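Flavodoxin, WrbA-like protein (PDB 3D7N) probably binds FMN and transfers electrons as an NAD(P)H:quinone dehydrogenase of the flavodoxin-like WrbA type. Local coordinates at residues 8-13 and 53-58; 21-26 and 95-100; 124-129 and 177-182. All coordinates share one frame; numbering follows the deposited sequence.

Contact 1: 8-13 and 53-58; sequences NTVVVY and DAADAI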
loop_
_atom_site.group_PDB
_atom_site.type_symbol
_atom_site.label_atom_id
_atom_site.label_comp_id
_atom_site.label_asym_id
_atom_site.label_seq_id
_atom_site.Cartn_x
_atom_site.Cartn_y
_atom_site.Cartn_z
ATOM N N ASN A 8 -4.213 29.905 6.262
ATOM C CA ASN A 8 -3.416 29.983 5.054
ATOM C C ASN A 8 -3.136 28.558 4.585
ATOM O O ASN A 8 -2.476 27.797 5.253
ATOM C CB ASN A 8 -2.105 30.773 5.311
ATOM C CG ASN A 8 -1.112 30.701 4.108
ATOM O OD1 ASN A 8 -1.529 30.816 2.926
ATOM N ND2 ASN A 8 0.198 30.508 4.405
ATOM N N THR A 9 -3.708 28.208 3.445
ATOM C CA THR A 9 -3.545 26.922 2.800
ATOM C C THR A 9 -2.700 27.114 1.560
ATOM O O THR A 9 -2.860 28.076 0.851
ATOM C CB THR A 9 -4.899 26.320 2.440
ATOM O OG1 THR A 9 -5.675 26.252 3.633
ATOM C CG2 THR A 9 -4.758 24.855 1.831
ATOM N N VAL A 10 -1.763 26.210 1.321
ATOM C CA VAL A 10 -0.979 26.224 0.100
ATOM C C VAL A 10 -1.248 24.964 -0.692
ATOM O O VAL A 10 -1.230 23.866 -0.130
ATOM C CB VAL A 10 0.528 26.318 0.430
ATOM C CG1 VAL A 10 1.383 25.887 -0.770
ATOM C CG2 VAL A 10 0.878 27.743 0.903
ATOM N N VAL A 11 -1.533 25.104 -1.981
ATOM C CA VAL A 11 -1.585 23.955 -2.876
ATOM C C VAL A 11 -0.240 23.917 -3.632
ATOM O O VAL A 11 0.118 24.899 -4.359
ATOM C CB VAL A 11 -2.774 24.035 -3.838
ATOM C CG1 VAL A 11 -2.652 22.971 -4.907
ATOM C CG2 VAL A 11 -4.087 23.932 -3.067
ATOM N N VAL A 12 0.522 22.828 -3.412
ATOM C CA VAL A 12 1.831 22.610 -4.062
ATOM C C VAL A 12 1.660 21.376 -4.946
ATOM O O VAL A 12 1.226 20.312 -4.473
ATOM C CB VAL A 12 3.001 22.433 -3.023
ATOM C CG1 VAL A 12 2.776 21.191 -2.110
ATOM C CG2 VAL A 12 4.358 22.384 -3.727
ATOM N N TYR A 13 1.911 21.522 -6.242
ATOM C CA TYR A 13 1.504 20.480 -7.187
ATOM C C TYR A 13 2.437 20.381 -8.377
ATOM O O TYR A 13 3.080 21.359 -8.787
ATOM C CB TYR A 13 0.076 20.784 -7.722
ATOM C CG TYR A 13 0.047 21.992 -8.644
ATOM C CD1 TYR A 13 0.071 21.840 -10.031
ATOM C CD2 TYR A 13 0.074 23.288 -8.129
ATOM C CE1 TYR A 13 0.124 22.967 -10.895
ATOM C CE2 TYR A 13 0.098 24.427 -8.994
ATOM C CZ TYR A 13 0.122 24.244 -10.367
ATOM O OH TYR A 13 0.164 25.337 -11.212
ATOM N N ASP A 53 6.563 26.354 4.492
ATOM C CA ASP A 53 6.882 26.598 5.910
ATOM C C ASP A 53 5.900 27.585 6.626
ATOM O O ASP A 53 5.736 27.497 7.835
ATOM C CB ASP A 53 8.311 27.132 6.115
ATOM C CG ASP A 53 9.406 26.162 5.658
ATOM O OD1 ASP A 53 9.143 25.024 5.188
ATOM O OD2 ASP A 53 10.577 26.599 5.755
ATOM N N ALA A 54 5.249 28.491 5.904
ATOM C CA ALA A 54 4.341 29.476 6.568
ATOM C C ALA A 54 2.869 29.057 6.501
ATOM O O ALA A 54 2.019 29.738 7.052
ATOM C CB ALA A 54 4.521 30.907 5.999
ATOM N N ALA A 55 2.575 27.944 5.842
ATOM C CA ALA A 55 1.169 27.493 5.658
ATOM C C ALA A 55 0.630 26.849 6.929
ATOM O O ALA A 55 1.404 26.212 7.675
ATOM C CB ALA A 55 1.040 26.535 4.476
ATOM N N ASP A 56 -0.667 27.061 7.191
ATOM C CA ASP A 56 -1.420 26.236 8.155
ATOM C C ASP A 56 -1.846 24.847 7.592
ATOM O O ASP A 56 -2.095 23.928 8.367
ATOM C CB ASP A 56 -2.668 26.959 8.641
ATOM C CG ASP A 56 -2.349 28.206 9.403
ATOM O OD1 ASP A 56 -1.558 28.138 10.367
ATOM O OD2 ASP A 56 -2.923 29.248 9.042
ATOM N N ALA A 57 -1.955 24.746 6.259
ATOM C CA ALA A 57 -2.351 23.534 5.557
ATOM C C ALA A 57 -1.574 23.463 4.250
ATOM O O ALA A 57 -1.363 24.482 3.620
ATOM C CB ALA A 57 -3.840 23.487 5.286
ATOM N N ILE A 58 -1.117 22.251 3.916
ATOM C CA ILE A 58 -0.364 21.929 2.680
ATOM C C ILE A 58 -1.122 20.822 1.997
ATOM O O ILE A 58 -1.383 19.771 2.597
ATOM C CB ILE A 58 1.093 21.442 2.945
ATOM C CG1 ILE A 58 1.875 22.516 3.708
ATOM C CG2 ILE A 58 1.793 21.124 1.642
ATOM C CD1 ILE A 58 3.251 22.061 4.260
#

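Contact 2: 21-26 and 95-100; sequences HRMAEA and GGFTNS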
loop_
_atom_site.group_PDB
_atom_site.type_symbol
_atom_site.label_atom_id
_atom_site.label_comp_id
_atom_site.label_asym_id
_atom_site.label_seq_id
_atom_site.Cartn_x
_atom_site.Cartn_y
_atom_site.Cartn_z
ATOM N N HIS A 21 -3.114 20.370 -13.003
ATOM C CA HIS A 21 -3.172 21.848 -12.844
ATOM C C HIS A 21 -4.602 22.352 -12.660
ATOM O O HIS A 21 -4.862 23.211 -11.821
ATOM C CB HIS A 21 -2.533 22.573 -14.037
ATOM C CG HIS A 21 -2.638 24.070 -13.970
ATOM N ND1 HIS A 21 -2.026 24.820 -12.986
ATOM C CD2 HIS A 21 -3.280 24.960 -14.768
ATOM C CE1 HIS A 21 -2.271 26.103 -13.187
ATOM N NE2 HIS A 21 -3.038 26.215 -14.258
ATOM N N ARG A 22 -5.530 21.817 -13.438
ATOM C CA ARG A 22 -6.936 22.205 -13.323
ATOM C C ARG A 22 -7.532 21.765 -11.987
ATOM O O ARG A 22 -8.273 22.492 -11.334
ATOM C CB ARG A 22 -7.740 21.622 -14.503
ATOM C CG ARG A 22 -9.100 22.215 -14.698
ATOM C CD ARG A 22 -9.031 23.679 -15.117
ATOM N NE ARG A 22 -10.311 24.365 -14.904
ATOM C CZ ARG A 22 -10.781 24.794 -13.728
ATOM N NH1 ARG A 22 -10.107 24.617 -12.593
ATOM N NH2 ARG A 22 -11.960 25.389 -13.682
HETATM N N MSE A 23 -7.181 20.562 -11.569
HETATM C CA MSE A 23 -7.633 20.041 -10.273
HETATM C C MSE A 23 -7.066 20.854 -9.093
HETATM O O MSE A 23 -7.724 21.037 -8.078
HETATM C CB MSE A 23 -7.253 18.575 -10.168
HETATM C CG MSE A 23 -8.405 17.645 -9.842
HETATM SE SE MSE A 23 -7.558 15.910 -9.270
HETATM C CE MSE A 23 -8.812 15.427 -7.767
ATOM N N ALA A 24 -5.840 21.340 -9.243
ATOM C CA ALA A 24 -5.219 22.176 -8.240
ATOM C C ALA A 24 -5.935 23.519 -8.145
ATOM O O ALA A 24 -6.189 23.990 -7.039
ATOM C CB ALA A 24 -3.747 22.368 -8.549
ATOM N N GLU A 25 -6.242 24.147 -9.295
ATOM C CA GLU A 25 -7.026 25.372 -9.297
ATOM C C GLU A 25 -8.354 25.180 -8.555
ATOM O O GLU A 25 -8.749 26.000 -7.753
ATOM C CB GLU A 25 -7.247 25.890 -10.739
ATOM C CG GLU A 25 -5.960 26.444 -11.386
ATOM C CD GLU A 25 -6.010 26.597 -12.910
ATOM O OE1 GLU A 25 -6.530 25.722 -13.635
ATOM O OE2 GLU A 25 -5.489 27.608 -13.405
ATOM N N ALA A 26 -9.016 24.067 -8.811
ATOM C CA ALA A 26 -10.259 23.725 -8.127
ATOM C C ALA A 26 -10.112 23.599 -6.588
ATOM O O ALA A 26 -10.930 24.151 -5.817
ATOM C CB ALA A 26 -10.846 22.441 -8.747
ATOM N N GLY A 95 -3.583 17.556 3.049
ATOM C CA GLY A 95 -4.450 16.794 2.175
ATOM C C GLY A 95 -3.733 16.514 0.836
ATOM O O GLY A 95 -2.581 16.901 0.639
ATOM N N GLY A 96 -4.402 15.825 -0.090
ATOM C CA GLY A 96 -3.788 15.511 -1.366
ATOM C C GLY A 96 -4.809 15.322 -2.455
ATOM O O GLY A 96 -6.013 15.233 -2.188
ATOM N N PHE A 97 -4.316 15.264 -3.683
ATOM C CA PHE A 97 -5.123 14.843 -4.785
ATOM C C PHE A 97 -4.303 14.303 -5.931
ATOM O O PHE A 97 -3.130 14.573 -6.055
ATOM C CB PHE A 97 -6.006 16.008 -5.275
ATOM C CG PHE A 97 -5.245 17.251 -5.612
ATOM C CD1 PHE A 97 -4.910 17.534 -6.921
ATOM C CD2 PHE A 97 -4.872 18.144 -4.616
ATOM C CE1 PHE A 97 -4.185 18.679 -7.216
ATOM C CE2 PHE A 97 -4.146 19.255 -4.913
ATOM C CZ PHE A 97 -3.810 19.522 -6.220
ATOM N N THR A 98 -4.968 13.551 -6.787
ATOM C CA THR A 98 -4.328 12.968 -7.934
ATOM C C THR A 98 -5.330 12.801 -9.061
ATOM O O THR A 98 -6.517 12.886 -8.873
ATOM C CB THR A 98 -3.583 11.615 -7.593
ATOM O OG1 THR A 98 -2.637 11.318 -8.645
ATOM C CG2 THR A 98 -4.562 10.409 -7.396
ATOM N N ASN A 99 -4.811 12.557 -10.260
ATOM C CA ASN A 99 -5.651 12.373 -11.437
ATOM C C ASN A 99 -4.914 11.658 -12.565
ATOM O O ASN A 99 -3.795 12.029 -12.919
ATOM C CB ASN A 99 -6.187 13.719 -11.928
ATOM C CG ASN A 99 -5.125 14.551 -12.619
ATOM O OD1 ASN A 99 -5.051 14.589 -13.847
ATOM N ND2 ASN A 99 -4.295 15.225 -11.830
ATOM N N SER A 100 -5.466 10.613 -13.124
ATOM C CA SER A 100 -4.762 10.006 -14.229
ATOM C C SER A 100 -5.710 9.698 -15.355
ATOM O O SER A 100 -6.874 10.001 -15.295
ATOM C CB SER A 100 -4.046 8.741 -13.798
ATOM O OG SER A 100 -4.914 7.642 -13.830
#

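Contact 3: 124-129 and 177-182; sequences LWVSLG and GARVAN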
loop_
_atom_site.group_PDB
_atom_site.type_symbol
_atom_site.label_atom_id
_atom_site.label_comp_id
_atom_site.label_asym_id
_atom_site.label_seq_id
_atom_site.Cartn_x
_atom_site.Cartn_y
_atom_site.Cartn_z
ATOM N N LEU A 124 -1.419 16.248 10.173
ATOM C CA LEU A 124 -2.714 15.617 10.316
ATOM C C LEU A 124 -3.334 15.463 8.964
ATOM O O LEU A 124 -3.337 16.409 8.216
ATOM C CB LEU A 124 -3.693 16.468 11.100
ATOM C CG LEU A 124 -3.357 16.879 12.489
ATOM C CD1 LEU A 124 -4.765 17.281 12.971
ATOM C CD2 LEU A 124 -2.624 15.819 13.409
ATOM N N TRP A 125 -3.934 14.321 8.686
ATOM C CA TRP A 125 -4.434 14.070 7.360
ATOM C C TRP A 125 -5.925 14.235 7.291
ATOM O O TRP A 125 -6.671 13.691 8.101
ATOM C CB TRP A 125 -4.032 12.676 6.867
ATOM C CG TRP A 125 -4.486 12.471 5.446
ATOM C CD1 TRP A 125 -5.678 11.939 5.036
ATOM C CD2 TRP A 125 -3.808 12.878 4.269
ATOM N NE1 TRP A 125 -5.785 11.997 3.692
ATOM C CE2 TRP A 125 -4.646 12.562 3.180
ATOM C CE3 TRP A 125 -2.577 13.488 4.023
ATOM C CZ2 TRP A 125 -4.262 12.788 1.861
ATOM C CZ3 TRP A 125 -2.226 13.792 2.735
ATOM C CH2 TRP A 125 -3.056 13.444 1.663
ATOM N N VAL A 126 -6.357 15.013 6.319
ATOM C CA VAL A 126 -7.773 15.309 6.082
ATOM C C VAL A 126 -8.270 14.427 4.943
ATOM O O VAL A 126 -7.807 14.530 3.827
ATOM C CB VAL A 126 -7.984 16.787 5.677
ATOM C CG1 VAL A 126 -9.470 17.060 5.425
ATOM C CG2 VAL A 126 -7.414 17.764 6.742
ATOM N N SER A 127 -9.234 13.563 5.242
ATOM C CA SER A 127 -9.829 12.662 4.293
ATOM C C SER A 127 -10.952 13.379 3.515
ATOM O O SER A 127 -11.397 14.473 3.898
ATOM C CB SER A 127 -10.374 11.471 5.059
ATOM O OG SER A 127 -11.555 11.847 5.770
ATOM N N LEU A 128 -11.410 12.775 2.414
ATOM C CA LEU A 128 -12.497 13.371 1.610
ATOM C C LEU A 128 -13.766 13.367 2.458
ATOM O O LEU A 128 -14.107 12.376 3.108
ATOM C CB LEU A 128 -12.667 12.608 0.301
ATOM C CG LEU A 128 -13.465 13.231 -0.861
ATOM C CD1 LEU A 128 -12.890 14.486 -1.315
ATOM C CD2 LEU A 128 -13.545 12.287 -2.039
ATOM N N GLY A 129 -14.463 14.475 2.517
ATOM C CA GLY A 129 -15.668 14.517 3.390
ATOM C C GLY A 129 -17.038 14.220 2.763
ATOM O O GLY A 129 -17.261 13.100 2.278
ATOM N N GLY A 177 -11.022 21.136 -0.928
ATOM C CA GLY A 177 -10.151 22.235 -0.577
ATOM C C GLY A 177 -10.789 23.101 0.507
ATOM O O GLY A 177 -10.086 23.573 1.422
ATOM N N ALA A 178 -12.109 23.306 0.407
ATOM C CA ALA A 178 -12.856 24.009 1.468
ATOM C C ALA A 178 -12.814 23.192 2.779
ATOM O O ALA A 178 -12.721 23.746 3.868
ATOM C CB ALA A 178 -14.317 24.313 1.012
ATOM N N ARG A 179 -12.821 21.866 2.670
ATOM C CA ARG A 179 -12.841 21.020 3.860
ATOM C C ARG A 179 -11.479 21.031 4.567
ATOM O O ARG A 179 -11.394 20.978 5.805
ATOM C CB ARG A 179 -13.255 19.610 3.466
ATOM C CG ARG A 179 -13.227 18.603 4.590
ATOM C CD ARG A 179 -13.567 17.254 4.054
ATOM N NE ARG A 179 -13.191 16.132 4.916
ATOM C CZ ARG A 179 -13.868 15.728 5.993
ATOM N NH1 ARG A 179 -13.491 14.641 6.652
ATOM N NH2 ARG A 179 -14.921 16.387 6.416
ATOM N N VAL A 180 -10.407 21.133 3.790
ATOM C CA VAL A 180 -9.060 21.214 4.372
ATOM C C VAL A 180 -8.879 22.566 5.051
ATOM O O VAL A 180 -8.385 22.621 6.171
ATOM C CB VAL A 180 -7.904 21.026 3.316
ATOM C CG1 VAL A 180 -6.520 21.249 4.000
ATOM C CG2 VAL A 180 -7.987 19.647 2.620
ATOM N N ALA A 181 -9.273 23.635 4.389
ATOM C CA ALA A 181 -9.121 24.945 4.966
ATOM C C ALA A 181 -9.891 24.975 6.248
ATOM O O ALA A 181 -9.466 25.534 7.209
ATOM C CB ALA A 181 -9.601 25.994 4.036
ATOM N N ASN A 182 -11.026 24.331 6.263
ATOM C CA ASN A 182 -11.822 24.343 7.445
ATOM C C ASN A 182 -11.142 23.705 8.615
ATOM O O ASN A 182 -11.199 24.209 9.703
ATOM C CB ASN A 182 -13.145 23.671 7.203
ATOM C CG ASN A 182 -14.192 24.113 8.184
ATOM O OD1 ASN A 182 -14.730 23.310 8.930
ATOM N ND2 ASN A 182 -14.490 25.404 8.187
#

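Contact 1: 8-13 and 53-58
Asn8 and Asp56 hold each other where two parallel strands begin. The backbone N of Asn8 donates to Asp56 OD2 at 3.1 Å. The bond is nearly straight, 170° at the hydrogen, and it meets the anti side of that oxygen a little out of the carboxylate plane. Asp56 CG stands beside its own backbone N (chi1 -64°), which keeps the carboxylate alongside the Asn8 backbone. Two donors answer from the other segment. Asp56 N donates to Asn8 O at 2.8 Å, in the carbonyl plane but by a bent bond. Ala57 N donates to Asn8 O at 3.3 Å with some tilt. Asn8 CG is turned opposite the backbone N (chi1 171°), so that Asn8 ND2 comes close to Ala55 CA and makes a weak bond to Ala54 O of 3.3 Å. One residue thus ties both the 54-56 connection and the start of strand 57-65.

Further on, the strands are in regular parallel register. Val10 N donates to Ala57 O at 2.9 Å. Thr9 and Ala57 are paired with their side chains on one face of the sheet, and the Ala57 methyl lies against both OG1 and CG2 of Thr9. Val10 and Ile58 are paired on the other face. There Val10 CG2 meets the Ala55 methyl, CB, at 3.8 Å. Val12 shares this face, and its CG1 crosses Ile58 CG2 at an oblique angle, 3.9 Å away.

The parallel strand order 34-37, 9-13, 57-65, 93-100 is that of the flavodoxin-like fold. Helix 46-54 covers the face of Val10, Val12 and Ile58, with Leu52 touching all three. On the opposite face, Thr9 rests on Ala31 of helix 19-31, and Val180 of helix 167-186 packs on Ala57.

Contact 2: 21-26 and 95-100
Thr98 is held by polar partners on its side chain and touched by Met23 at its backbone. Thr98 OG1 is hydrogen-bonded to Thr62 O and to Thr64 OG1. Its backbone oxygen meets the helix: Met23 SE lies 3.2 Å from Thr98 O, and Met23 CE is 3.6 Å from Thr98 O, both as packing. Met23 was built as selenomethionine, so SE stands where sulfur is in the natural residue. The chain bends at its last torsion (chi3 141°) and turns its methyl back toward Phe97. Met23 CE then touches Phe97 CB at 3.8 Å, while Met23 SE packs on Asn99 CB at 3.7 Å. The Met23 and Phe97 side chains run past one another in opposing senses. Met23 SE is 5.2 Å from the centre of the Phe97 ring and approaches it obliquely, a Met-aromatic contact.

Phe97 CZ is 3.6 Å from Ala24 CA and also meets the Ala24 methyl. Phe97 CG sits between its own backbone N and carbonyl carbon (chi1 54°), which raises the ring off the strand to the helix. Val27 and Val11 also touch this ring.

The axes of helix 21-26 and strand 95-100 make 148°, roughly antiparallel. Helix 19-31 follows strand 9-13 and packs on strand 93-100, as in the flavodoxin-like alpha/beta sandwich. The join is buried and rests on apolar packing rather than on directional bonds between helix and strand.

Contact 3: 124-129 and 177-182
This is a helix-to-strand contact at the border of the subunit, where helix 167-186 packs against strand 124-126 and the loop that follows it. Arg179 carries most of it. Its chain is extended from CG to NE and runs alongside Val126, the two pointing opposite ways. Arg179 NE donates to Ser127 O at 2.6 Å, a short bond, with 158° at the hydrogen. The oxygen lies at the guanidinium edge, near its plane. Gly129 covers one face of the group, Gly129 CA being 3.4 Å from Arg179 CZ. Val126 CG1 also meets Val180 CG2 at 4.1 Å, the apolar part of the contact.

The rest of the guanidinium turns to the second subunit. Arg179 NH2 forms a salt bridge with Asp91 of the second subunit, and NH1 a hydrogen bond with Gly122 O of the second subunit. Ser127 OG likewise bonds to Gly123 O of the second subunit. The bond from Arg179 NE therefore probably fixes the turn of a group that two chains share.

Strand 124-126 pairs antiparallel with a strand of that subunit, so the sheet continues across the interface. A terminal helix packed on the sheet is typical of the flavodoxin-like fold, and here it also borders the subunit interface.

The three contacts share one sheet. Contact 1 joins strands 9-13 and 57-65, contact 2 rests on strand 93-100, and contact 3 on strand 124-126, each strand next to the last in that order. Centres of contacts 1 and 2, and of 2 and 3, lie about 14 Å apart; those of 1 and 3, about 12 Å. Along the chain, contacts 1 and 2 interleave, and contact 3 follows both. Helices 19-31 and 167-186 lie on the same face of the sheet, where Thr9, Val11, Ala57 and Phe97 point. Trp125 CH2 packs on Gly95 and Gly96, joining contacts 2 and 3. The contacts thus run from the sheet's interior to its edge, where it continues into the second subunit.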